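Local coordinates for protein hyaluronidase (Thermobaculum terrenum, PDB 5DIY) that probably removes O-linked N-acetylglucosamine from proteins as a family 84 glycoside hydrolase, its likely proton donor being replaced in this engineered variant, at residues 28-33 / 74-79; 268-273 / 285-290; 298-303 / 358-363; 376-381 / 430-435. All blocks are in the same frame, centred on the assembly; numbering follows the deposited sequence.

Interaction 1 (28-33 / 74-79)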
# COMPACT_ATOMS: atom_id res chain seq x y z
N GLU C 28 17.75 11.01 -2.12
CA GLU C 28 19.05 10.32 -2.01
C GLU C 28 18.89 8.80 -2.15
O GLU C 28 19.65 8.17 -2.87
CB GLU C 28 19.74 10.66 -0.69
CG GLU C 28 20.20 12.11 -0.62
CD GLU C 28 20.69 12.55 0.75
OE1 GLU C 28 20.43 11.85 1.76
OE2 GLU C 28 21.31 13.63 0.83
N PHE C 29 17.89 8.23 -1.47
CA PHE C 29 17.53 6.81 -1.66
C PHE C 29 17.19 6.50 -3.12
O PHE C 29 17.63 5.47 -3.66
CB PHE C 29 16.37 6.42 -0.73
CG PHE C 29 15.80 5.05 -1.01
CD1 PHE C 29 16.36 3.92 -0.42
CD2 PHE C 29 14.71 4.89 -1.86
CE1 PHE C 29 15.84 2.66 -0.68
CE2 PHE C 29 14.19 3.63 -2.12
CZ PHE C 29 14.76 2.51 -1.53
N MET C 30 16.41 7.37 -3.76
CA MET C 30 16.07 7.22 -5.18
C MET C 30 17.31 7.17 -6.08
O MET C 30 17.42 6.29 -6.93
CB MET C 30 15.12 8.34 -5.63
CG MET C 30 13.69 8.16 -5.15
SD MET C 30 12.66 9.60 -5.45
CE MET C 30 12.29 9.39 -7.20
N GLN C 31 18.25 8.09 -5.87
CA GLN C 31 19.49 8.10 -6.67
C GLN C 31 20.32 6.84 -6.44
O GLN C 31 20.87 6.28 -7.40
CB GLN C 31 20.35 9.34 -6.41
CG GLN C 31 21.59 9.39 -7.30
CD GLN C 31 22.38 10.68 -7.18
OE1 GLN C 31 22.44 11.28 -6.10
NE2 GLN C 31 23.00 11.10 -8.28
N ALA C 32 20.43 6.39 -5.18
CA ALA C 32 21.14 5.14 -4.86
C ALA C 32 20.62 3.91 -5.61
O ALA C 32 21.40 3.01 -5.94
CB ALA C 32 21.12 4.87 -3.35
N ASN C 33 19.31 3.90 -5.87
CA ASN C 33 18.62 2.79 -6.53
C ASN C 33 18.18 3.08 -7.98
O ASN C 33 17.41 2.32 -8.55
CB ASN C 33 17.43 2.38 -5.65
CG ASN C 33 17.88 1.86 -4.30
OD1 ASN C 33 17.72 2.53 -3.27
ND2 ASN C 33 18.47 0.67 -4.30
N CYS C 74 20.13 15.00 -7.68
CA CYS C 74 20.02 13.54 -7.56
C CYS C 74 19.58 12.81 -8.85
O CYS C 74 19.31 11.61 -8.81
CB CYS C 74 19.06 13.20 -6.41
SG CYS C 74 19.70 13.66 -4.79
N GLY C 75 19.55 13.52 -9.97
CA GLY C 75 19.16 12.93 -11.26
C GLY C 75 17.68 12.59 -11.36
O GLY C 75 17.31 11.70 -12.11
N ILE C 76 16.86 13.31 -10.59
CA ILE C 76 15.42 13.07 -10.50
C ILE C 76 14.69 14.17 -11.27
O ILE C 76 14.94 15.35 -11.03
CB ILE C 76 14.92 13.13 -9.03
CG1 ILE C 76 15.83 12.36 -8.07
CG2 ILE C 76 13.48 12.65 -8.94
CD1 ILE C 76 16.00 10.90 -8.39
N ASN C 77 13.79 13.79 -12.17
CA ASN C 77 12.87 14.74 -12.79
C ASN C 77 11.73 15.02 -11.80
O ASN C 77 11.02 14.09 -11.42
CB ASN C 77 12.32 14.20 -14.11
CG ASN C 77 11.52 15.23 -14.90
OD1 ASN C 77 11.77 16.44 -14.83
ND2 ASN C 77 10.57 14.75 -15.69
N PHE C 78 11.60 16.27 -11.38
CA PHE C 78 10.53 16.68 -10.47
C PHE C 78 9.30 17.09 -11.28
O PHE C 78 9.39 17.97 -12.14
CB PHE C 78 11.00 17.86 -9.61
CG PHE C 78 10.02 18.29 -8.54
CD1 PHE C 78 8.89 19.06 -8.86
CD2 PHE C 78 10.25 17.99 -7.20
CE1 PHE C 78 8.01 19.47 -7.88
CE2 PHE C 78 9.37 18.40 -6.21
CZ PHE C 78 8.25 19.15 -6.55
N THR C 79 8.17 16.46 -10.99
CA THR C 79 6.88 16.82 -11.59
C THR C 79 5.97 17.39 -10.52
O THR C 79 5.77 16.78 -9.47
CB THR C 79 6.21 15.59 -12.24
OG1 THR C 79 7.03 15.12 -13.32
CG2 THR C 79 4.81 15.91 -12.77

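Interaction 2 (268-273 / 285-290)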
# COMPACT_ATOMS: atom_id res chain seq x y z
N PRO C 268 10.05 -2.16 0.40
CA PRO C 268 9.44 -2.54 -0.89
C PRO C 268 9.88 -1.69 -2.08
O PRO C 268 9.98 -2.22 -3.19
CB PRO C 268 7.93 -2.37 -0.64
CG PRO C 268 7.84 -1.45 0.52
CD PRO C 268 9.02 -1.76 1.38
N LEU C 269 10.15 -0.40 -1.86
CA LEU C 269 10.67 0.47 -2.94
C LEU C 269 12.03 0.01 -3.46
O LEU C 269 12.29 0.12 -4.67
CB LEU C 269 10.71 1.94 -2.51
CG LEU C 269 9.35 2.63 -2.33
CD1 LEU C 269 9.57 4.04 -1.79
CD2 LEU C 269 8.53 2.66 -3.61
N TYR C 270 12.89 -0.49 -2.58
CA TYR C 270 14.15 -1.12 -2.99
C TYR C 270 13.89 -2.24 -3.99
O TYR C 270 14.55 -2.31 -5.03
CB TYR C 270 14.93 -1.65 -1.78
CG TYR C 270 16.32 -2.18 -2.10
CD1 TYR C 270 16.50 -3.45 -2.65
CD2 TYR C 270 17.45 -1.41 -1.85
CE1 TYR C 270 17.76 -3.93 -2.94
CE2 TYR C 270 18.73 -1.89 -2.14
CZ TYR C 270 18.87 -3.15 -2.69
OH TYR C 270 20.12 -3.65 -2.98
N THR C 271 12.93 -3.11 -3.68
CA THR C 271 12.62 -4.25 -4.54
C THR C 271 11.98 -3.81 -5.86
O THR C 271 12.27 -4.37 -6.92
CB THR C 271 11.73 -5.30 -3.83
OG1 THR C 271 10.42 -4.77 -3.55
CG2 THR C 271 12.39 -5.77 -2.53
N PHE C 272 11.10 -2.82 -5.76
CA PHE C 272 10.51 -2.14 -6.91
C PHE C 272 11.60 -1.62 -7.86
O PHE C 272 11.54 -1.89 -9.06
CB PHE C 272 9.58 -1.03 -6.40
CG PHE C 272 9.12 -0.05 -7.45
CD1 PHE C 272 8.23 -0.43 -8.44
CD2 PHE C 272 9.53 1.28 -7.40
CE1 PHE C 272 7.78 0.48 -9.39
CE2 PHE C 272 9.08 2.21 -8.34
CZ PHE C 272 8.20 1.81 -9.34
N ALA C 273 12.60 -0.94 -7.32
CA ALA C 273 13.73 -0.41 -8.11
C ALA C 273 14.57 -1.49 -8.79
O ALA C 273 15.01 -1.32 -9.93
CB ALA C 273 14.62 0.47 -7.24
N GLN C 285 12.06 -12.58 -3.56
CA GLN C 285 12.63 -13.02 -2.28
C GLN C 285 14.11 -12.66 -2.19
O GLN C 285 14.56 -12.20 -1.15
CB GLN C 285 12.43 -14.53 -2.04
CG GLN C 285 11.00 -14.93 -1.70
CD GLN C 285 10.06 -14.89 -2.89
OE1 GLN C 285 10.45 -15.19 -4.01
NE2 GLN C 285 8.82 -14.50 -2.64
N ASP C 286 14.85 -12.90 -3.28
CA ASP C 286 16.26 -12.47 -3.38
C ASP C 286 16.36 -10.96 -3.15
O ASP C 286 17.24 -10.49 -2.42
CB ASP C 286 16.84 -12.76 -4.77
CG ASP C 286 17.01 -14.24 -5.08
OD1 ASP C 286 16.74 -15.11 -4.22
OD2 ASP C 286 17.44 -14.54 -6.21
N SER C 287 15.47 -10.22 -3.79
CA SER C 287 15.49 -8.76 -3.73
C SER C 287 15.16 -8.25 -2.33
O SER C 287 15.83 -7.37 -1.81
CB SER C 287 14.52 -8.17 -4.75
OG SER C 287 14.69 -6.77 -4.84
N TRP C 288 14.11 -8.83 -1.74
CA TRP C 288 13.68 -8.45 -0.39
C TRP C 288 14.78 -8.68 0.66
O TRP C 288 14.95 -7.86 1.55
CB TRP C 288 12.41 -9.20 -0.01
CG TRP C 288 11.70 -8.63 1.16
CD1 TRP C 288 10.83 -7.58 1.18
CD2 TRP C 288 11.79 -9.10 2.51
NE1 TRP C 288 10.37 -7.35 2.45
CE2 TRP C 288 10.94 -8.27 3.29
CE3 TRP C 288 12.50 -10.14 3.13
CZ2 TRP C 288 10.79 -8.45 4.67
CZ3 TRP C 288 12.35 -10.31 4.51
CH2 TRP C 288 11.49 -9.47 5.26
N ARG C 289 15.53 -9.78 0.53
CA ARG C 289 16.64 -10.10 1.46
C ARG C 289 17.84 -9.17 1.31
O ARG C 289 18.44 -8.77 2.30
CB ARG C 289 17.08 -11.56 1.30
CG ARG C 289 16.04 -12.56 1.76
CD ARG C 289 16.33 -13.97 1.26
NE ARG C 289 17.62 -14.46 1.75
CZ ARG C 289 17.87 -14.89 2.99
NH1 ARG C 289 16.92 -14.92 3.92
NH2 ARG C 289 19.10 -15.30 3.30
N GLN C 290 18.20 -8.84 0.07
CA GLN C 290 19.24 -7.84 -0.18
C GLN C 290 18.80 -6.46 0.35
O GLN C 290 19.61 -5.72 0.92
CB GLN C 290 19.61 -7.76 -1.66
CG GLN C 290 20.92 -7.01 -1.91
CD GLN C 290 21.40 -7.13 -3.34
OE1 GLN C 290 22.45 -7.71 -3.60
NE2 GLN C 290 20.62 -6.58 -4.28

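Interaction 3 (298-303 / 358-363)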
# COMPACT_ATOMS: atom_id res chain seq x y z
N GLU C 298 22.46 -7.20 7.95
CA GLU C 298 22.50 -8.67 7.89
C GLU C 298 21.93 -9.39 9.12
O GLU C 298 21.21 -10.37 8.99
CB GLU C 298 23.95 -9.15 7.76
CG GLU C 298 24.52 -9.08 6.36
CD GLU C 298 26.01 -9.31 6.35
OE1 GLU C 298 26.49 -10.16 7.13
OE2 GLU C 298 26.70 -8.63 5.56
N ASP C 299 22.30 -8.89 10.30
CA ASP C 299 21.94 -9.54 11.56
C ASP C 299 20.44 -9.48 11.89
O ASP C 299 19.99 -10.19 12.80
CB ASP C 299 22.73 -8.93 12.73
CG ASP C 299 24.21 -9.28 12.70
OD1 ASP C 299 24.61 -10.23 11.99
OD2 ASP C 299 24.99 -8.60 13.40
N ASN C 300 19.69 -8.64 11.19
CA ASN C 300 18.23 -8.59 11.33
C ASN C 300 17.49 -9.38 10.26
O ASN C 300 16.26 -9.38 10.25
CB ASN C 300 17.76 -7.14 11.31
CG ASN C 300 18.34 -6.33 12.44
OD1 ASN C 300 19.10 -5.40 12.21
ND2 ASN C 300 18.00 -6.69 13.67
N LEU C 301 18.21 -10.08 9.38
CA LEU C 301 17.59 -10.74 8.23
C LEU C 301 16.61 -11.85 8.61
O LEU C 301 15.45 -11.81 8.19
CB LEU C 301 18.67 -11.27 7.28
CG LEU C 301 18.22 -11.93 5.97
CD1 LEU C 301 17.22 -11.06 5.22
CD2 LEU C 301 19.43 -12.25 5.11
N SER C 302 17.06 -12.83 9.40
CA SER C 302 16.20 -13.97 9.76
C SER C 302 15.02 -13.53 10.64
O SER C 302 13.92 -14.06 10.50
CB SER C 302 17.00 -15.11 10.43
OG SER C 302 17.54 -14.71 11.67
N ALA C 303 15.25 -12.56 11.51
CA ALA C 303 14.16 -11.94 12.28
C ALA C 303 13.15 -11.19 11.40
O ALA C 303 11.94 -11.24 11.65
CB ALA C 303 14.73 -11.01 13.32
N TYR C 358 10.78 -10.80 17.87
CA TYR C 358 10.41 -9.53 18.48
C TYR C 358 11.59 -8.91 19.21
O TYR C 358 11.92 -7.75 18.99
CB TYR C 358 9.24 -9.67 19.45
CG TYR C 358 9.02 -8.42 20.26
CD1 TYR C 358 8.30 -7.35 19.73
CD2 TYR C 358 9.59 -8.28 21.54
CE1 TYR C 358 8.12 -6.18 20.46
CE2 TYR C 358 9.42 -7.11 22.27
CZ TYR C 358 8.68 -6.07 21.73
OH TYR C 358 8.50 -4.92 22.44
N SER C 359 12.21 -9.70 20.09
CA SER C 359 13.33 -9.21 20.92
C SER C 359 14.46 -8.62 20.08
O SER C 359 14.97 -7.55 20.39
CB SER C 359 13.85 -10.32 21.83
OG SER C 359 12.91 -10.60 22.86
N ARG C 360 14.83 -9.33 19.01
CA ARG C 360 15.84 -8.88 18.04
C ARG C 360 15.49 -7.51 17.43
O ARG C 360 16.29 -6.57 17.50
CB ARG C 360 15.99 -9.94 16.94
CG ARG C 360 16.84 -9.56 15.74
CD ARG C 360 18.31 -9.39 16.06
NE ARG C 360 18.94 -10.65 16.47
CZ ARG C 360 20.26 -10.85 16.56
NH1 ARG C 360 21.14 -9.90 16.25
NH2 ARG C 360 20.70 -12.05 16.95
N LEU C 361 14.29 -7.42 16.86
CA LEU C 361 13.87 -6.20 16.14
C LEU C 361 13.61 -5.04 17.10
O LEU C 361 13.88 -3.89 16.76
CB LEU C 361 12.64 -6.47 15.26
CG LEU C 361 12.77 -7.59 14.22
CD1 LEU C 361 11.42 -7.84 13.54
CD2 LEU C 361 13.85 -7.32 13.18
N SER C 362 13.10 -5.35 18.30
CA SER C 362 12.90 -4.35 19.37
C SER C 362 14.20 -3.67 19.83
O SER C 362 14.17 -2.54 20.31
CB SER C 362 12.23 -4.98 20.60
OG SER C 362 13.15 -5.79 21.33
N THR C 363 15.32 -4.38 19.69
CA THR C 363 16.65 -3.87 20.03
C THR C 363 17.16 -2.77 19.06
O THR C 363 18.02 -1.97 19.44
CB THR C 363 17.65 -5.05 20.12
OG1 THR C 363 17.20 -5.98 21.12
CG2 THR C 363 19.04 -4.60 20.48

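Interaction 4 (376-381 / 430-435)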
# COMPACT_ATOMS: atom_id res chain seq x y z
N LEU C 376 5.02 -4.15 15.70
CA LEU C 376 5.84 -4.91 16.65
C LEU C 376 5.14 -5.12 18.00
O LEU C 376 5.18 -6.21 18.56
CB LEU C 376 7.19 -4.23 16.88
CG LEU C 376 8.22 -4.25 15.74
CD1 LEU C 376 9.37 -3.31 16.07
CD2 LEU C 376 8.74 -5.66 15.49
N GLU C 377 4.51 -4.07 18.52
CA GLU C 377 3.80 -4.13 19.80
C GLU C 377 2.67 -5.16 19.78
O GLU C 377 2.58 -6.00 20.68
CB GLU C 377 3.25 -2.76 20.19
CG GLU C 377 4.31 -1.78 20.68
CD GLU C 377 3.78 -0.37 20.93
OE1 GLU C 377 2.59 -0.11 20.69
OE2 GLU C 377 4.58 0.50 21.35
N GLU C 378 1.81 -5.07 18.77
CA GLU C 378 0.71 -6.02 18.63
C GLU C 378 1.18 -7.44 18.26
O GLU C 378 0.55 -8.41 18.67
CB GLU C 378 -0.36 -5.49 17.67
CG GLU C 378 -1.33 -4.57 18.41
CD GLU C 378 -2.18 -3.68 17.52
OE1 GLU C 378 -2.40 -4.00 16.33
OE2 GLU C 378 -2.67 -2.66 18.03
N TYR C 379 2.30 -7.55 17.54
CA TYR C 379 2.95 -8.85 17.30
C TYR C 379 3.33 -9.55 18.62
O TYR C 379 3.02 -10.73 18.81
CB TYR C 379 4.19 -8.66 16.43
CG TYR C 379 4.89 -9.91 15.96
CD1 TYR C 379 4.39 -10.67 14.91
CD2 TYR C 379 6.11 -10.31 16.53
CE1 TYR C 379 5.05 -11.79 14.45
CE2 TYR C 379 6.78 -11.44 16.07
CZ TYR C 379 6.25 -12.17 15.03
OH TYR C 379 6.89 -13.29 14.57
N LYS C 380 3.99 -8.82 19.52
CA LYS C 380 4.32 -9.36 20.84
C LYS C 380 3.07 -9.77 21.62
O LYS C 380 3.04 -10.83 22.23
CB LYS C 380 5.17 -8.39 21.69
CG LYS C 380 5.28 -8.81 23.15
CD LYS C 380 6.56 -8.38 23.83
CE LYS C 380 6.66 -8.99 25.22
NZ LYS C 380 5.53 -8.58 26.10
N LEU C 381 2.05 -8.92 21.61
CA LEU C 381 0.78 -9.25 22.27
C LEU C 381 0.20 -10.59 21.77
O LEU C 381 -0.13 -11.45 22.58
CB LEU C 381 -0.24 -8.12 22.13
CG LEU C 381 -0.38 -7.06 23.25
CD1 LEU C 381 0.89 -6.85 24.07
CD2 LEU C 381 -0.89 -5.74 22.69
N VAL C 430 -10.15 -7.11 19.75
CA VAL C 430 -11.09 -6.39 18.87
C VAL C 430 -10.61 -4.94 18.60
O VAL C 430 -10.81 -4.42 17.50
CB VAL C 430 -12.54 -6.41 19.42
CG1 VAL C 430 -13.47 -5.52 18.59
CG2 VAL C 430 -13.08 -7.84 19.44
N ASP C 431 -9.96 -4.32 19.60
CA ASP C 431 -9.42 -2.95 19.49
C ASP C 431 -8.00 -2.80 18.94
O ASP C 431 -7.48 -1.68 18.92
CB ASP C 431 -9.48 -2.27 20.87
CG ASP C 431 -10.90 -2.10 21.38
OD1 ASP C 431 -11.81 -1.93 20.55
OD2 ASP C 431 -11.09 -2.14 22.61
N PHE C 432 -7.37 -3.88 18.50
CA PHE C 432 -6.04 -3.78 17.88
C PHE C 432 -6.11 -2.85 16.67
O PHE C 432 -7.07 -2.90 15.92
CB PHE C 432 -5.48 -5.16 17.48
CG PHE C 432 -4.83 -5.93 18.61
CD1 PHE C 432 -5.03 -5.60 19.96
CD2 PHE C 432 -4.02 -7.03 18.32
CE1 PHE C 432 -4.43 -6.34 20.97
CE2 PHE C 432 -3.41 -7.76 19.33
CZ PHE C 432 -3.62 -7.42 20.65
N ARG C 433 -5.10 -2.00 16.53
CA ARG C 433 -5.03 -1.01 15.45
C ARG C 433 -4.43 -1.56 14.15
O ARG C 433 -4.70 -1.01 13.08
CB ARG C 433 -4.19 0.19 15.89
CG ARG C 433 -4.74 0.95 17.10
CD ARG C 433 -3.58 1.53 17.90
NE ARG C 433 -4.00 2.55 18.87
CZ ARG C 433 -3.19 3.11 19.77
NH1 ARG C 433 -1.90 2.76 19.86
NH2 ARG C 433 -3.67 4.04 20.60
N THR C 434 -3.63 -2.62 14.25
CA THR C 434 -2.96 -3.20 13.07
C THR C 434 -3.54 -4.54 12.68
O THR C 434 -4.26 -5.17 13.46
CB THR C 434 -1.45 -3.39 13.28
OG1 THR C 434 -1.20 -4.58 14.04
CG2 THR C 434 -0.81 -2.17 13.95
N ARG C 435 -3.19 -4.98 11.48
CA ARG C 435 -3.60 -6.27 10.94
C ARG C 435 -2.44 -7.28 10.98
O ARG C 435 -2.37 -8.19 10.15
CB ARG C 435 -4.13 -6.09 9.51
CG ARG C 435 -4.87 -7.30 8.96
CD ARG C 435 -6.29 -7.02 8.49
NE ARG C 435 -6.37 -6.69 7.07
CZ ARG C 435 -7.11 -7.32 6.13
NH1 ARG C 435 -7.87 -8.37 6.40
NH2 ARG C 435 -7.08 -6.85 4.89

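Interaction 1 (28-33 / 74-79)
Cys74 meets Gln31 where helix 20-32 meets the turn that ends helix 58-73, an example of how neighbouring outer helices of a TIM barrel pack. The sulfur is not the principal point of contact. Instead the flat amide and the methylenes of Gln31 run alongside the Cys74 backbone: CB and CG of Gln31 each stand 3.5 Å from Cys74 O, and OE1 of Gln31 lies 3.6 Å from Cys74 CA. Gln31 can do this because CG is anti to its backbone N (chi1 -177°) and the chain continues extended, which carries the amide along the neighbouring backbone. The sulfur lies loosely beside the start of the 28-33 segment, Cys74 SG being 4.2 Å from Glu28 N, while the carboxylate of Glu28 turns to a salt bridge with Lys70. Gly75, at positive phi, is the C' residue of the Schellman motif there, with Ile76 N bonded to Ala71 O and Gly75 N to Gly72 O. That turn sends the chain inward and delivers Ile76 to the apolar part of the contact. There Ile76 CD1 rests 3.9 Å from Met30 CB, and the bent end of the methionine comes round so that its CE lies 3.9 Å from Ile76 CG2. The two side chains cross at about a right angle, the methionine touching both branches of the isoleucine. From Asn77 the segment enters strand 77-82, which pairs in parallel with strand 37-40; Tyr38 of that strand touches both Met30 and Ile76, and Ile76 also packs on Ala71 of helix 58-73.

Interaction 2 (268-273 / 285-290)
Two first torsions set the meeting of Thr271 and Ser287: OG1 of Thr271 lies between its backbone N and carbonyl carbon (chi1 67°), leaving CG2 turned to the other helix, while OG of Ser287 is anti to its own N and reaches across. This is helix-helix packing within the TIM-barrel region, where helix 262-277, which follows the last barrel strand, meets helix 284-296. The two axes approach to 8.7 Å, their directions 129° apart. They meet through the small side chains of Thr271 and Ser287. The methyl CG2 of Thr271 lies 3.4 Å from Ser287 OG and 3.6 Å from Trp288 N, so it lodges against the second helix's backbone. Ser287 OG is itself hydrogen-bonded to Gln274, one turn further along the first helix, while the Trp288 indole bonds through NE1 to Ile237 O. Tyr270 reaches out beside this small-residue patch, its phenol meeting Gln290, whose amide comes to the ring edge with the two planes 77° apart. A leucine in place of Tyr270 would probably leave the Gln290 side chain without the phenol it packs against and open a gap beside Ala291 and Thr294. The other branch of Thr271, its hydroxyl, turns back to its own helix: OG1 donates to Pro268 O at 2.6 Å, tilted from the carbonyl plane, and that oxygen also accepts from Phe272 N.

Interaction 3 (298-303 / 358-363)
Apolar packing joins Ala303 to Arg360 and Leu361, where the start of helix 301-308 meets the last turns of helix 340-362. The methyl of Ala303 is shared between two neighbours: its CB lies 3.5 Å from CG of Arg360 and 3.8 Å from CD2 of Leu361. Both leucine methyls come from the same side, CD1 standing 3.9 Å from Ala303 O. Having only a methyl at Ala303 allows the aliphatic base of the arginine to come in close.

The polar groups here meet by proximity and packing. With CG anti to the backbone N (chi1 171°), the Arg360 chain starts toward Ala303, then folds at chi2 and chi3 and swings its guanidinium over the preceding 3-10 turn. Asp299 O lies over one face of that group, 3.6 Å from Arg360 NH1. The carbonyl dipole probably gives the cation a favourable electrostatic setting from above its plane. The Asp299 carboxylate is not in contact, its OD2 staying 5.0 Å from Arg360 NH1, a spacing that leaves at most a general attraction. The Asn300 side chain crosses the arginine at its CG and CD methylenes, with amide and guanidinium planes 80° apart.

Behind the apolar pair, Leu361 also touches Met304, Phe307 and Leu376. The contact is ordinary packing of an all-helical region: the short helix 301-308 set against the long helix 340-362, which also packs on helix 373-398.

Interaction 4 (376-381 / 430-435)
Hydrogen bonds from Arg433 and Thr434 converge on the carboxylate of Glu378, gripping it with three donors. Backbone N of Arg433 donates to Glu378 OE2 at 2.9 Å, with an N-H...O angle of 159°, arriving on the syn side but somewhat out of the carboxylate plane. Glu378 OE1 takes two bonds: Thr434 N reaches its syn lone pair at 2.8 Å, and Thr434 OG1 meets the anti side at 2.6 Å, 30° out of plane. The threonine hydroxyl, placed between its own N and carbonyl carbon, stands on the same flank as its amide, which is how one residue supplies both donors. Together they fix the rotation of the carboxylate and satisfy a buried acid; the convergence of N-H and O-H donors would probably also favour its ionised form.

Stacking and apolar contacts do the rest. The Glu378 chain runs over one face of the Phe432 ring in a CH-pi contact, CG 3.8 Å from the ring centroid, and the carboxylate plane lies only 15° from that of the ring. Leu381, a turn further on, packs its CB 3.8 Å from Phe432 CZ, so the ring rests along the helix. A glutamine in place of Glu378 would probably leave at least one of the three donors without an acceptor and weaken the hold on the loop.

The loop holding Phe432 to Thr434 lies between helices 412-428 and 440-451, so the contact ties it to helix 373-398, whose Trp382 and Tyr385 also meet Phe432.

How the interactions relate
The four contacts lie in series along the chain and run from the barrel's shell to the C-terminal helices. Interactions 1 and 2, centres about 17 Å apart, touch through Phe29 and Asn33, which pack on helix 262-277. Interaction 2 meets interaction 3, about 18 Å between centres, where Arg289 NH2 lies 3.6 Å from Leu301 CD2. Interaction 3 in turn meets interaction 4, again about 18 Å off, with Tyr358 CE2 3.5 Å from Lys380 CD. Interactions 1 and 4 stand about 35 Å apart, centre to centre. Sugar is bound in the barrel: Asn257, which contacts N-acetylglucosamine, lies about 12 Å from Met30, side chain to side chain, and interactions 2 to 4 lie away from the sugar site.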